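Local structure of thioredoxin reductase (Clostridium acetobutylicum ATCC 824, 6GNA) at residues F126-D138 with D215-Q228. The protein is a flavin-containing thioredoxin reductase that, unlike its pyridine nucleotide-dependent relatives, takes electrons from ferredoxin, probably passing them through a redox disulfide to thioredoxin. Sequence-based numbering, arbitrary orientation.
Sequences FLGRGVGYCATCD and DGVFVLKDSAPPEQ. With FAD (flavin-adenine dinucleotide), chain B.
Strand 131-132, outermost in the five-stranded parallel sheet in the second domain of this two-domain flavoprotein and leading into the Cys134-Cys137 disulfide, pairs in parallel with strand 216-220. Three backbone hydrogen bonds fix the register: Val217 N to Gly130 O at 2.8 Å, Gly132 N to Val217 O, and Val219 N to Gly132 O, the last nearly aligned with its carbonyl (C=O...donor angle 167°).

On one face of the pair, Phe218 receives the start of the CATC turn. Ala135 CA sits over the centre of its ring as a CH-pi donor, 3.6 Å from the centroid, while Asp138 OD2 lies in plane at the ring edge, 3.6 Å from Phe218 CE1. Phe218 CG lies beside its own backbone N and anti to its carbonyl carbon (chi1 -67°), which lays the CD1 edge of the ring against Gly132, which has no side chain to block it.

Beyond the strand, Tyr133 turns its ring broadside to Pro225, whose CD makes a CH-pi contact 3.5 Å from the ring centroid and just 7° off the normal. Val219 O approaches the ring edge near Tyr133 CD1, and Tyr133 OH is hydrogen-bonded to Glu123 OE1. Leu220 CD2 packs against Tyr133 O, which also accepts a water hydrogen bond of 2.7 Å.

Further along, Asp222 and Ser223 reach the adenosine end of FAD through weak hydrogen bonds. Backbone pairing and the Tyr133-Pro225 contact thus fix strand 131-132 and its exit, while Ala135 on Phe218 holds the disulfide turn; the Asp138 carboxylate meets the ring's weakly electropositive C-H rim, a contact likely to be mildly favourable.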
ATOM      1  N   PHE A 126     -18.054 -30.496   8.836  1.00 38.42           N
ATOM      2  CA  PHE A 126     -18.908 -30.505  10.018  1.00 37.87           C
ATOM      3  C   PHE A 126     -19.105 -29.117  10.614  1.00 35.94           C
ATOM      4  O   PHE A 126     -19.590 -28.997  11.741  1.00 35.31           O
ATOM      5  CB  PHE A 126     -18.381 -31.484  11.067  1.00 37.91           C
ATOM      6  CG  PHE A 126     -18.518 -32.920  10.664  1.00 40.09           C
ATOM      7  CD1 PHE A 126     -19.732 -33.570  10.796  1.00 41.45           C
ATOM      8  CD2 PHE A 126     -17.446 -33.615  10.140  1.00 40.97           C
ATOM      9  CE1 PHE A 126     -19.872 -34.890  10.409  1.00 43.62           C
ATOM     10  CE2 PHE A 126     -17.574 -34.932   9.752  1.00 43.19           C
ATOM     11  CZ  PHE A 126     -18.792 -35.573   9.889  1.00 45.97           C
ATOM     12  N   LEU A 127     -18.766 -28.068   9.877  1.00 35.20           N
ATOM     13  CA  LEU A 127     -18.942 -26.721  10.397  1.00 34.70           C
ATOM     14  C   LEU A 127     -20.428 -26.475  10.621  1.00 37.14           C
ATOM     15  O   LEU A 127     -21.242 -26.667   9.717  1.00 40.78           O
ATOM     16  CB  LEU A 127     -18.378 -25.707   9.405  1.00 45.90           C
ATOM     17  CG  LEU A 127     -18.417 -24.245   9.850  1.00 45.83           C
ATOM     18  CD1 LEU A 127     -17.647 -24.047  11.152  1.00 41.36           C
ATOM     19  CD2 LEU A 127     -17.862 -23.349   8.749  1.00 50.08           C
ATOM     20  N   GLY A 128     -20.785 -26.073  11.836  1.00 37.05           N
ATOM     21  CA  GLY A 128     -22.184 -25.918  12.171  1.00 39.71           C
ATOM     22  C   GLY A 128     -22.880 -27.204  12.545  1.00 39.68           C
ATOM     23  O   GLY A 128     -24.065 -27.166  12.904  1.00 42.69           O
ATOM     24  N   ARG A 129     -22.185 -28.341  12.478  1.00 40.08           N
ATOM     25  CA  ARG A 129     -22.697 -29.632  12.915  1.00 39.22           C
ATOM     26  C   ARG A 129     -21.729 -30.287  13.893  1.00 37.43           C
ATOM     27  O   ARG A 129     -21.518 -31.504  13.868  1.00 37.80           O
ATOM     28  CB  ARG A 129     -22.959 -30.545  11.721  1.00 47.06           C
ATOM     29  CG  ARG A 129     -23.845 -29.926  10.664  1.00 43.54           C
ATOM     30  CD  ARG A 129     -24.193 -30.936   9.592  1.00 49.62           C
ATOM     31  NE  ARG A 129     -25.228 -30.423   8.700  1.00107.06           N
ATOM     32  CZ  ARG A 129     -24.990 -29.692   7.616  1.00 91.41           C
ATOM     33  NH1 ARG A 129     -23.746 -29.383   7.270  1.00 97.80           N
ATOM     34  NH2 ARG A 129     -26.002 -29.270   6.872  1.00 68.93           N
ATOM     35  N   GLY A 130     -21.134 -29.481  14.770  1.00 36.92           N
ATOM     36  CA  GLY A 130     -20.199 -29.949  15.775  1.00 34.28           C
ATOM     37  C   GLY A 130     -18.848 -29.268  15.735  1.00 32.85           C
ATOM     38  O   GLY A 130     -18.118 -29.318  16.732  1.00 32.11           O
ATOM     39  N   VAL A 131     -18.485 -28.640  14.621  1.00 32.57           N
ATOM     40  CA  VAL A 131     -17.237 -27.883  14.507  1.00 31.27           C
ATOM     41  C   VAL A 131     -17.558 -26.403  14.586  1.00 30.01           C
ATOM     42  O   VAL A 131     -18.497 -25.919  13.941  1.00 30.40           O
ATOM     43  CB  VAL A 131     -16.501 -28.213  13.192  1.00 31.97           C
ATOM     44  CG1 VAL A 131     -15.307 -27.249  12.958  1.00 30.66           C
ATOM     45  CG2 VAL A 131     -16.054 -29.669  13.194  1.00 33.34           C
ATOM     46  N   GLY A 132     -16.741 -25.665  15.331  1.00 28.66           N
ATOM     47  CA  GLY A 132     -16.857 -24.222  15.368  1.00 27.75           C
ATOM     48  C   GLY A 132     -15.516 -23.579  15.655  1.00 26.34           C
ATOM     49  O   GLY A 132     -14.528 -24.251  15.955  1.00 26.39           O
ATOM     50  N   TYR A 133     -15.507 -22.248  15.568  1.00 26.96           N
ATOM     51  CA  TYR A 133     -14.305 -21.447  15.744  1.00 25.22           C
ATOM     52  C   TYR A 133     -14.328 -20.598  17.007  1.00 23.53           C
ATOM     53  O   TYR A 133     -13.396 -19.808  17.233  1.00 25.54           O
ATOM     54  CB  TYR A 133     -14.117 -20.560  14.509  1.00 24.60           C
ATOM     55  CG  TYR A 133     -13.909 -21.380  13.265  1.00 26.22           C
ATOM     56  CD1 TYR A 133     -12.751 -22.141  13.106  1.00 27.61           C
ATOM     57  CD2 TYR A 133     -14.865 -21.423  12.265  1.00 27.79           C
ATOM     58  CE1 TYR A 133     -12.550 -22.910  11.968  1.00 29.89           C
ATOM     59  CE2 TYR A 133     -14.672 -22.194  11.121  1.00 28.09           C
ATOM     60  CZ  TYR A 133     -13.506 -22.924  10.978  1.00 31.85           C
ATOM     61  OH  TYR A 133     -13.320 -23.691   9.842  1.00 34.88           O
ATOM     62  N   CYS A 134     -15.381 -20.700  17.809  1.00 25.93           N
ATOM     63  CA  CYS A 134     -15.452 -19.995  19.082  1.00 25.83           C
ATOM     64  C   CYS A 134     -16.111 -20.908  20.107  1.00 27.72           C
ATOM     65  O   CYS A 134     -17.328 -21.131  20.055  1.00 27.02           O
ATOM     66  CB  CYS A 134     -16.256 -18.712  18.930  1.00 25.88           C
ATOM     67  SG  CYS A 134     -16.212 -17.752  20.448  1.00 28.19           S
ATOM     68  N   ALA A 135     -15.318 -21.412  21.048  1.00 24.70           N
ATOM     69  CA  ALA A 135     -15.846 -22.341  22.040  1.00 26.19           C
ATOM     70  C   ALA A 135     -16.731 -21.627  23.054  1.00 26.68           C
ATOM     71  O   ALA A 135     -17.815 -22.114  23.396  1.00 27.50           O
ATOM     72  CB  ALA A 135     -14.704 -23.074  22.742  1.00 27.23           C
ATOM     73  N   THR A 136     -16.283 -20.481  23.567  1.00 26.58           N
ATOM     74  CA  THR A 136     -17.074 -19.770  24.566  1.00 27.17           C
ATOM     75  C   THR A 136     -18.403 -19.297  23.988  1.00 28.14           C
ATOM     76  O   THR A 136     -19.415 -19.270  24.699  1.00 28.87           O
ATOM     77  CB  THR A 136     -16.276 -18.596  25.131  1.00 26.84           C
ATOM     78  OG1 THR A 136     -15.883 -17.722  24.066  1.00 26.74           O
ATOM     79  CG2 THR A 136     -15.022 -19.084  25.830  1.00 26.01           C
ATOM     80  N   CYS A 137     -18.419 -18.935  22.703  1.00 28.60           N
ATOM     81  CA  CYS A 137     -19.653 -18.512  22.052  1.00 37.25           C
ATOM     82  C   CYS A 137     -20.696 -19.634  22.053  1.00 29.83           C
ATOM     83  O   CYS A 137     -21.879 -19.398  22.327  1.00 37.03           O
ATOM     84  CB  CYS A 137     -19.346 -18.062  20.614  1.00 33.41           C
ATOM     85  SG  CYS A 137     -18.006 -16.781  20.373  1.00 40.39           S
ATOM     86  N   ASP A 138     -20.274 -20.867  21.762  1.00 29.39           N
ATOM     87  CA  ASP A 138     -21.188 -21.993  21.634  1.00 30.22           C
ATOM     88  C   ASP A 138     -21.302 -22.804  22.910  1.00 36.46           C
ATOM     89  O   ASP A 138     -21.936 -23.862  22.896  1.00 30.83           O
ATOM     90  CB  ASP A 138     -20.751 -22.926  20.497  1.00 32.05           C
ATOM     91  CG  ASP A 138     -20.841 -22.275  19.138  1.00 48.76           C
ATOM     92  OD1 ASP A 138     -21.342 -21.134  19.054  1.00 50.96           O
ATOM     93  OD2 ASP A 138     -20.408 -22.911  18.152  1.00 57.42           O
ATOM     94  N   ASP A 215     -18.400 -34.555  21.142  1.00 30.93           N
ATOM     95  CA  ASP A 215     -19.579 -33.959  20.524  1.00 32.88           C
ATOM     96  C   ASP A 215     -19.253 -32.663  19.796  1.00 31.45           C
ATOM     97  O   ASP A 215     -19.907 -32.333  18.798  1.00 36.17           O
ATOM     98  CB  ASP A 215     -20.655 -33.706  21.581  1.00 34.32           C
ATOM     99  CG  ASP A 215     -21.080 -34.970  22.283  1.00 34.21           C
ATOM    100  OD1 ASP A 215     -21.636 -35.869  21.608  1.00 40.25           O
ATOM    101  OD2 ASP A 215     -20.855 -35.074  23.507  1.00 37.05           O
ATOM    102  N   GLY A 216     -18.258 -31.926  20.264  1.00 29.04           N
ATOM    103  CA  GLY A 216     -17.826 -30.720  19.588  1.00 28.66           C
ATOM    104  C   GLY A 216     -16.325 -30.729  19.398  1.00 27.22           C
ATOM    105  O   GLY A 216     -15.580 -31.292  20.197  1.00 27.27           O
ATOM    106  N   VAL A 217     -15.889 -30.109  18.305  1.00 26.45           N
ATOM    107  CA  VAL A 217     -14.484 -29.815  18.064  1.00 25.40           C
ATOM    108  C   VAL A 217     -14.392 -28.336  17.747  1.00 25.47           C
ATOM    109  O   VAL A 217     -14.991 -27.870  16.766  1.00 27.54           O
ATOM    110  CB  VAL A 217     -13.882 -30.643  16.914  1.00 26.74           C
ATOM    111  CG1 VAL A 217     -12.438 -30.184  16.623  1.00 27.35           C
ATOM    112  CG2 VAL A 217     -13.925 -32.136  17.251  1.00 29.27           C
ATOM    113  N   PHE A 218     -13.656 -27.600  18.565  1.00 23.44           N
ATOM    114  CA  PHE A 218     -13.400 -26.191  18.317  1.00 23.66           C
ATOM    115  C   PHE A 218     -11.959 -25.986  17.888  1.00 23.64           C
ATOM    116  O   PHE A 218     -11.020 -26.388  18.586  1.00 24.63           O
ATOM    117  CB  PHE A 218     -13.746 -25.334  19.532  1.00 23.20           C
ATOM    118  CG  PHE A 218     -15.213 -25.322  19.831  1.00 26.71           C
ATOM    119  CD1 PHE A 218     -16.063 -24.502  19.113  1.00 28.80           C
ATOM    120  CD2 PHE A 218     -15.750 -26.157  20.798  1.00 30.19           C
ATOM    121  CE1 PHE A 218     -17.432 -24.500  19.365  1.00 29.53           C
ATOM    122  CE2 PHE A 218     -17.121 -26.167  21.055  1.00 30.00           C
ATOM    123  CZ  PHE A 218     -17.962 -25.338  20.335  1.00 31.22           C
ATOM    124  N   VAL A 219     -11.792 -25.313  16.753  1.00 22.78           N
ATOM    125  CA  VAL A 219     -10.495 -25.025  16.173  1.00 23.26           C
ATOM    126  C   VAL A 219     -10.221 -23.556  16.472  1.00 22.32           C
ATOM    127  O   VAL A 219     -10.876 -22.676  15.900  1.00 24.51           O
ATOM    128  CB  VAL A 219     -10.537 -25.318  14.667  1.00 25.81           C
ATOM    129  CG1 VAL A 219      -9.301 -24.807  13.978  1.00 28.62           C
ATOM    130  CG2 VAL A 219     -10.731 -26.822  14.441  1.00 25.31           C
ATOM    131  N   LEU A 220      -9.298 -23.281  17.400  1.00 21.24           N
ATOM    132  CA  LEU A 220      -9.122 -21.939  17.969  1.00 23.47           C
ATOM    133  C   LEU A 220      -7.773 -21.354  17.567  1.00 22.38           C
ATOM    134  O   LEU A 220      -6.732 -21.682  18.148  1.00 21.62           O
ATOM    135  CB  LEU A 220      -9.296 -21.943  19.480  1.00 20.73           C
ATOM    136  CG  LEU A 220     -10.654 -22.436  19.996  1.00 20.91           C
ATOM    137  CD1 LEU A 220     -10.706 -22.178  21.499  1.00 24.21           C
ATOM    138  CD2 LEU A 220     -11.821 -21.762  19.263  1.00 22.25           C
ATOM    139  N   LYS A 221      -7.824 -20.427  16.630  1.00 24.59           N
ATOM    140  CA  LYS A 221      -6.663 -19.744  16.098  1.00 23.61           C
ATOM    141  C   LYS A 221      -6.780 -18.263  16.474  1.00 23.04           C
ATOM    142  O   LYS A 221      -7.694 -17.853  17.196  1.00 25.10           O
ATOM    143  CB  LYS A 221      -6.583 -20.005  14.586  1.00 24.12           C
ATOM    144  CG  LYS A 221      -6.368 -21.483  14.253  1.00 27.39           C
ATOM    145  CD  LYS A 221      -6.292 -21.789  12.753  1.00 26.13           C
ATOM    146  CE  LYS A 221      -6.234 -23.293  12.506  1.00 31.58           C
ATOM    147  NZ  LYS A 221      -6.117 -23.703  11.071  1.00 39.96           N
ATOM    148  N   ASP A 222      -5.856 -17.439  15.972  1.00 21.04           N
ATOM    149  CA  ASP A 222      -5.891 -16.023  16.337  1.00 21.84           C
ATOM    150  C   ASP A 222      -7.182 -15.364  15.871  1.00 21.97           C
ATOM    151  O   ASP A 222      -7.664 -14.414  16.497  1.00 24.98           O
ATOM    152  CB  ASP A 222      -4.704 -15.286  15.730  1.00 21.82           C
ATOM    153  CG  ASP A 222      -3.396 -15.556  16.456  1.00 23.90           C
ATOM    154  OD1 ASP A 222      -3.365 -16.280  17.484  1.00 23.69           O
ATOM    155  OD2 ASP A 222      -2.369 -14.982  16.011  1.00 25.64           O
ATOM    156  N   SER A 223      -7.765 -15.907  14.822  1.00 21.87           N
ATOM    157  CA  SER A 223      -9.022 -15.394  14.344  1.00 24.29           C
ATOM    158  C   SER A 223      -9.764 -16.465  13.584  1.00 22.81           C
ATOM    159  O   SER A 223      -9.161 -17.307  12.936  1.00 27.19           O
ATOM    160  CB  SER A 223      -8.783 -14.194  13.418  1.00 22.44           C
ATOM    161  OG  SER A 223      -9.996 -13.691  12.891  1.00 27.83           O
ATOM    162  N   ALA A 224     -11.078 -16.476  13.727  1.00 21.45           N
ATOM    163  CA  ALA A 224     -11.882 -17.335  12.893  1.00 23.18           C
ATOM    164  C   ALA A 224     -11.645 -16.961  11.429  1.00 24.27           C
ATOM    165  O   ALA A 224     -11.177 -15.862  11.135  1.00 24.53           O
ATOM    166  CB  ALA A 224     -13.354 -17.120  13.224  1.00 25.07           C
ATOM    167  N   PRO A 225     -11.982 -17.842  10.488  1.00 25.17           N
ATOM    168  CA  PRO A 225     -11.931 -17.436   9.089  1.00 27.65           C
ATOM    169  C   PRO A 225     -12.792 -16.208   8.880  1.00 23.58           C
ATOM    170  O   PRO A 225     -13.828 -16.037   9.549  1.00 25.40           O
ATOM    171  CB  PRO A 225     -12.487 -18.657   8.345  1.00 29.79           C
ATOM    172  CG  PRO A 225     -12.315 -19.810   9.285  1.00 33.21           C
ATOM    173  CD  PRO A 225     -12.481 -19.215  10.651  1.00 27.80           C
ATOM    174  N   PRO A 226     -12.411 -15.323   7.958  1.00 22.76           N
ATOM    175  CA  PRO A 226     -13.065 -14.006   7.913  1.00 25.52           C
ATOM    176  C   PRO A 226     -14.560 -14.060   7.669  1.00 26.05           C
ATOM    177  O   PRO A 226     -15.301 -13.232   8.219  1.00 26.54           O
ATOM    178  CB  PRO A 226     -12.315 -13.274   6.791  1.00 32.45           C
ATOM    179  CG  PRO A 226     -11.537 -14.330   6.064  1.00 33.57           C
ATOM    180  CD  PRO A 226     -11.258 -15.404   7.052  1.00 29.63           C
ATOM    181  N   GLU A 227     -15.041 -15.030   6.883  1.00 25.68           N
ATOM    182  CA  GLU A 227     -16.461 -15.147   6.612  1.00 30.37           C
ATOM    183  C   GLU A 227     -17.237 -15.631   7.834  1.00 30.19           C
ATOM    184  O   GLU A 227     -18.456 -15.444   7.902  1.00 32.79           O
ATOM    185  CB  GLU A 227     -16.679 -16.080   5.414  1.00 39.04           C
ATOM    186  CG  GLU A 227     -16.272 -17.538   5.649  1.00 37.70           C
ATOM    187  CD  GLU A 227     -14.805 -17.845   5.342  1.00 36.59           C
ATOM    188  OE1 GLU A 227     -13.960 -16.924   5.323  1.00 34.54           O
ATOM    189  OE2 GLU A 227     -14.499 -19.038   5.122  1.00 67.61           O
ATOM    190  N   GLN A 228     -16.567 -16.253   8.797  1.00 28.06           N
ATOM    191  CA  GLN A 228     -17.189 -16.604  10.070  1.00 26.26           C
ATOM    192  C   GLN A 228     -17.084 -15.467  11.080  1.00 31.23           C
ATOM    193  O   GLN A 228     -18.038 -15.206  11.827  1.00 27.98           O
ATOM    194  CB  GLN A 228     -16.547 -17.875  10.650  1.00 28.19           C
ATOM    195  CG  GLN A 228     -16.619 -19.071   9.703  1.00 36.64           C
ATOM    196  CD  GLN A 228     -18.034 -19.401   9.306  1.00 64.47           C
ATOM    197  OE1 GLN A 228     -18.954 -19.295  10.116  1.00 46.38           O
ATOM    198  NE2 GLN A 228     -18.224 -19.783   8.047  1.00 48.23           N
TER
HETATM  199  PA  FAD B 300      -0.192  -9.844  10.985  1.00 17.29           P
HETATM  200  O1A FAD B 300       1.245  -9.389  10.968  1.00 18.32           O
HETATM  201  O2A FAD B 300      -0.498 -11.322  11.003  1.00 19.55           O
HETATM  202  O5B FAD B 300      -0.931  -9.165  12.240  1.00 16.60           O
HETATM  203  C5B FAD B 300      -2.133  -9.724  12.753  1.00 20.64           C
HETATM  204  C4B FAD B 300      -2.260  -9.412  14.236  1.00 20.26           C
HETATM  205  O4B FAD B 300      -3.635  -9.222  14.571  1.00 21.29           O
HETATM  206  C3B FAD B 300      -1.741 -10.562  15.083  1.00 22.93           C
HETATM  207  O3B FAD B 300      -0.967 -10.069  16.179  1.00 25.88           O
HETATM  208  C2B FAD B 300      -2.988 -11.253  15.586  1.00 22.58           C
HETATM  209  O2B FAD B 300      -2.806 -11.824  16.884  1.00 26.21           O
HETATM  210  C1B FAD B 300      -4.019 -10.138  15.598  1.00 20.83           C
HETATM  211  N9A FAD B 300      -5.374 -10.671  15.343  1.00 19.11           N
HETATM  212  C8A FAD B 300      -5.760 -11.392  14.274  1.00 20.38           C
HETATM  213  N7A FAD B 300      -7.075 -11.716  14.370  1.00 20.78           N
HETATM  214  C5A FAD B 300      -7.540 -11.198  15.520  1.00 19.12           C
HETATM  215  C6A FAD B 300      -8.834 -11.167  16.234  1.00 19.69           C
HETATM  216  N6A FAD B 300      -9.929 -11.774  15.721  1.00 19.84           N
HETATM  217  N1A FAD B 300      -8.882 -10.512  17.414  1.00 19.14           N
HETATM  218  C2A FAD B 300      -7.807  -9.901  17.943  1.00 21.41           C
HETATM  219  N3A FAD B 300      -6.604  -9.892  17.345  1.00 21.65           N
HETATM  220  C4A FAD B 300      -6.413 -10.512  16.158  1.00 19.14           C
HETATM  221  N1  FAD B 300       7.273  -9.459   4.914  1.00 20.20           N
HETATM  222  C2  FAD B 300       8.133  -8.589   4.329  1.00 20.32           C
HETATM  223  O2  FAD B 300       7.666  -7.651   3.651  1.00 20.67           O
HETATM  224  N3  FAD B 300       9.470  -8.691   4.445  1.00 20.30           N
HETATM  225  C4  FAD B 300      10.045  -9.668   5.156  1.00 21.67           C
HETATM  226  O4  FAD B 300      11.288  -9.742   5.249  1.00 23.78           O
HETATM  227  C4X FAD B 300       9.175 -10.663   5.828  1.00 21.38           C
HETATM  228  N5  FAD B 300       9.684 -11.675   6.561  1.00 23.64           N
HETATM  229  C5X FAD B 300       8.870 -12.569   7.164  1.00 24.23           C
HETATM  230  C6  FAD B 300       9.419 -13.602   7.913  1.00 25.34           C
HETATM  231  C7  FAD B 300       8.591 -14.527   8.539  1.00 26.72           C
HETATM  232  C7M FAD B 300       9.187 -15.647   9.349  1.00 27.33           C
HETATM  233  C8  FAD B 300       7.116 -14.411   8.408  1.00 24.31           C
HETATM  234  C8M FAD B 300       6.216 -15.412   9.083  1.00 25.33           C
HETATM  235  C9  FAD B 300       6.565 -13.379   7.660  1.00 22.01           C
HETATM  236  C9A FAD B 300       7.389 -12.454   7.034  1.00 22.61           C
HETATM  237  N10 FAD B 300       6.837 -11.410   6.263  1.00 20.78           N
HETATM  238  C10 FAD B 300       7.715 -10.488   5.666  1.00 20.81           C
HETATM  239  C1' FAD B 300       5.385 -11.262   6.124  1.00 19.03           C
HETATM  240  C2' FAD B 300       4.895 -10.123   7.002  1.00 19.72           C
HETATM  241  O2' FAD B 300       5.178 -10.450   8.365  1.00 20.28           O
HETATM  242  C3' FAD B 300       3.397  -9.912   6.828  1.00 19.08           C
HETATM  243  O3' FAD B 300       3.113  -9.549   5.475  1.00 19.12           O
HETATM  244  C4' FAD B 300       2.891  -8.821   7.759  1.00 18.44           C
HETATM  245  O4' FAD B 300       3.169  -9.184   9.117  1.00 19.23           O
HETATM  246  C5' FAD B 300       1.395  -8.601   7.572  1.00 16.32           C
HETATM  247  O5' FAD B 300       0.900  -7.903   8.706  1.00 16.51           O
HETATM  248  P   FAD B 300      -0.670  -7.801   9.020  1.00 17.06           P
HETATM  249  O1P FAD B 300      -0.874  -6.693  10.024  1.00 18.12           O
HETATM  250  O2P FAD B 300      -1.472  -7.802   7.743  1.00 17.62           O
HETATM  251  O3P FAD B 300      -0.982  -9.218   9.724  1.00 17.33           O
HETATM  252  O   HOH W   1     -10.917 -19.089  16.313  1.00 25.88           O